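PDB 2PRR: alkylhydroperoxidase AhpD core: uncharacterized peroxidase-related protein from Ralstonia eutropha, which is uncharacterised but, as a member of the carboxymuconolactone decarboxylase family with an AhpD-like core, probably acts as a peroxidase-related oxidoreductase. Local coordinates for residues Ala144-Leu149 and Phe154-Ala159. Residues are numbered along the deposited sequence; the frame is centred on the assembly and turned at random.
Sequences ADFEAL and FTDEDA
Leu149 and Phe154 meet through one backbone bond and a side-chain contact. Phe154 N donates to Leu149 O at 3.1 Å, five residues back along the chain, and so ties the turn before the second helix to helix 143-151. The same oxygen lies at the edge of the Phe154 ring, 3.2 Å from its CD2. Beyond it the isobutyl group of Leu149 crosses the phenyl at a slant, its CD2 reaching 3.6 Å from Phe154 CD2, while the other branch, CD1, turns to the methyl of Ala159. That methyl is shared, and here helix packs on helix: Phe146 brings the edge of its ring to it, CD1 standing 3.4 Å from Ala159 CB. In Phe146, CG is anti to the carbonyl carbon (chi1 -68°), which turns the CD1-CE1 edge of the ring to this methyl, on the first turn of helix 156-179. Asp156 passes more loosely, OD1 lying 4.0 Å from Phe146 CB; its carboxylate is held by salt bridges to Arg150 and to Arg11 of the second subunit.

One step further out, a capping box fixes the start of helix 156-179. Thr155, the N-cap, accepts from Asp158 N through OG1 at 3.0 Å, and Thr155 N returns a nearly straight bond (168°) to Asp158 OD2, met from above the carboxylate plane. Asp158 OD2 also meets the Phe154 ring at its edge, and that ring makes a cation-pi contact with Arg123.

The contact sits at the corner between short helix 143-151 and the beginning of long helix 156-179 in an all-helical chain. Helix 122-137 packs against it through Phe130 on Leu149 and Met127 on Phe154, and Tyr12 of the second subunit packs on Phe146 and Ala159, placing this corner at a subunit interface.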
loop_
_atom_site.group_PDB
_atom_site.type_symbol
_atom_site.label_atom_id
_atom_site.label_comp_id
_atom_site.label_asym_id
_atom_site.label_seq_id
_atom_site.Cartn_x
_atom_site.Cartn_y
_atom_site.Cartn_z
ATOM N N ALA D 144 -23.332 5.319 3.848
ATOM C CA ALA D 144 -23.276 5.802 2.479
ATOM C C ALA D 144 -23.046 4.642 1.513
ATOM O O ALA D 144 -23.501 4.696 0.366
ATOM C CB ALA D 144 -22.210 6.865 2.321
ATOM N N ASP D 145 -22.388 3.581 1.963
ATOM C CA ASP D 145 -22.168 2.419 1.088
ATOM C C ASP D 145 -23.499 1.698 0.884
ATOM O O ASP D 145 -23.764 1.180 -0.201
ATOM C CB ASP D 145 -21.102 1.468 1.652
ATOM C CG ASP D 145 -19.727 2.155 1.850
ATOM O OD1 ASP D 145 -19.277 2.961 1.006
ATOM O OD2 ASP D 145 -19.084 1.874 2.872
ATOM N N PHE D 146 -24.335 1.661 1.917
ATOM C CA PHE D 146 -25.643 1.033 1.780
ATOM C C PHE D 146 -26.543 1.909 0.912
ATOM O O PHE D 146 -27.242 1.371 0.052
ATOM C CB PHE D 146 -26.259 0.710 3.138
ATOM C CG PHE D 146 -25.529 -0.382 3.891
ATOM C CD1 PHE D 146 -25.735 -1.719 3.571
ATOM C CD2 PHE D 146 -24.627 -0.068 4.912
ATOM C CE1 PHE D 146 -25.046 -2.724 4.256
ATOM C CE2 PHE D 146 -23.942 -1.070 5.596
ATOM C CZ PHE D 146 -24.155 -2.398 5.265
ATOM N N GLU D 147 -26.516 3.234 1.124
ATOM C CA GLU D 147 -27.277 4.207 0.294
ATOM C C GLU D 147 -26.980 4.050 -1.189
ATOM O O GLU D 147 -27.896 4.012 -2.014
ATOM C CB GLU D 147 -26.972 5.663 0.678
ATOM C CG GLU D 147 -27.693 6.179 1.948
ATOM C CD GLU D 147 -27.172 7.540 2.462
ATOM O OE1 GLU D 147 -27.147 8.509 1.666
ATOM O OE2 GLU D 147 -26.810 7.635 3.668
ATOM N N ALA D 148 -25.700 3.948 -1.523
ATOM C CA ALA D 148 -25.277 3.787 -2.909
ATOM C C ALA D 148 -25.884 2.569 -3.571
ATOM O O ALA D 148 -26.262 2.623 -4.726
ATOM C CB ALA D 148 -23.767 3.721 -2.998
ATOM N N LEU D 149 -25.953 1.459 -2.854
ATOM C CA LEU D 149 -26.565 0.258 -3.400
ATOM C C LEU D 149 -28.068 0.432 -3.599
ATOM O O LEU D 149 -28.649 -0.080 -4.571
ATOM C CB LEU D 149 -26.298 -0.929 -2.474
ATOM C CG LEU D 149 -24.871 -1.469 -2.481
ATOM C CD1 LEU D 149 -24.649 -2.413 -1.314
ATOM C CD2 LEU D 149 -24.563 -2.145 -3.844
ATOM N N PHE D 154 -31.191 -1.856 -4.889
ATOM C CA PHE D 154 -30.907 -2.933 -3.952
ATOM C C PHE D 154 -31.531 -2.569 -2.618
ATOM O O PHE D 154 -31.687 -1.392 -2.282
ATOM C CB PHE D 154 -29.390 -3.168 -3.716
ATOM C CG PHE D 154 -28.635 -3.705 -4.908
ATOM C CD1 PHE D 154 -28.838 -4.991 -5.351
ATOM C CD2 PHE D 154 -27.675 -2.944 -5.543
ATOM C CE1 PHE D 154 -28.138 -5.501 -6.419
ATOM C CE2 PHE D 154 -26.980 -3.448 -6.622
ATOM C CZ PHE D 154 -27.216 -4.739 -7.063
ATOM N N THR D 155 -31.854 -3.603 -1.850
ATOM C CA THR D 155 -32.393 -3.463 -0.507
ATOM C C THR D 155 -31.240 -3.763 0.430
ATOM O O THR D 155 -30.258 -4.346 0.018
ATOM C CB THR D 155 -33.442 -4.532 -0.222
ATOM O OG1 THR D 155 -32.778 -5.782 -0.073
ATOM C CG2 THR D 155 -34.450 -4.641 -1.342
ATOM N N ASP D 156 -31.360 -3.431 1.702
ATOM C CA ASP D 156 -30.283 -3.780 2.606
ATOM C C ASP D 156 -30.148 -5.287 2.790
ATOM O O ASP D 156 -29.105 -5.755 3.166
ATOM C CB ASP D 156 -30.429 -3.065 3.936
ATOM C CG ASP D 156 -30.262 -1.568 3.803
ATOM O OD1 ASP D 156 -29.815 -1.086 2.737
ATOM O OD2 ASP D 156 -30.605 -0.877 4.774
ATOM N N GLU D 157 -31.201 -6.052 2.553
ATOM C CA GLU D 157 -31.082 -7.494 2.609
ATOM C C GLU D 157 -30.157 -7.996 1.492
ATOM O O GLU D 157 -29.412 -8.936 1.722
ATOM C CB GLU D 157 -32.458 -8.173 2.584
ATOM C CG GLU D 157 -33.268 -7.914 3.852
ATOM C CD GLU D 157 -32.556 -8.396 5.107
ATOM O OE1 GLU D 157 -32.240 -9.602 5.153
ATOM O OE2 GLU D 157 -32.322 -7.580 6.038
ATOM N N ASP D 158 -30.203 -7.364 0.314
ATOM C CA ASP D 158 -29.296 -7.677 -0.796
ATOM C C ASP D 158 -27.859 -7.271 -0.359
ATOM O O ASP D 158 -26.883 -7.975 -0.609
ATOM C CB ASP D 158 -29.658 -6.902 -2.068
ATOM C CG ASP D 158 -31.091 -7.189 -2.601
ATOM O OD1 ASP D 158 -31.687 -8.226 -2.234
ATOM O OD2 ASP D 158 -31.608 -6.358 -3.401
ATOM N N ALA D 159 -27.722 -6.125 0.285
ATOM C CA ALA D 159 -26.411 -5.711 0.765
ATOM C C ALA D 159 -25.778 -6.792 1.664
ATOM O O ALA D 159 -24.574 -7.017 1.589
ATOM C CB ALA D 159 -26.501 -4.355 1.486
#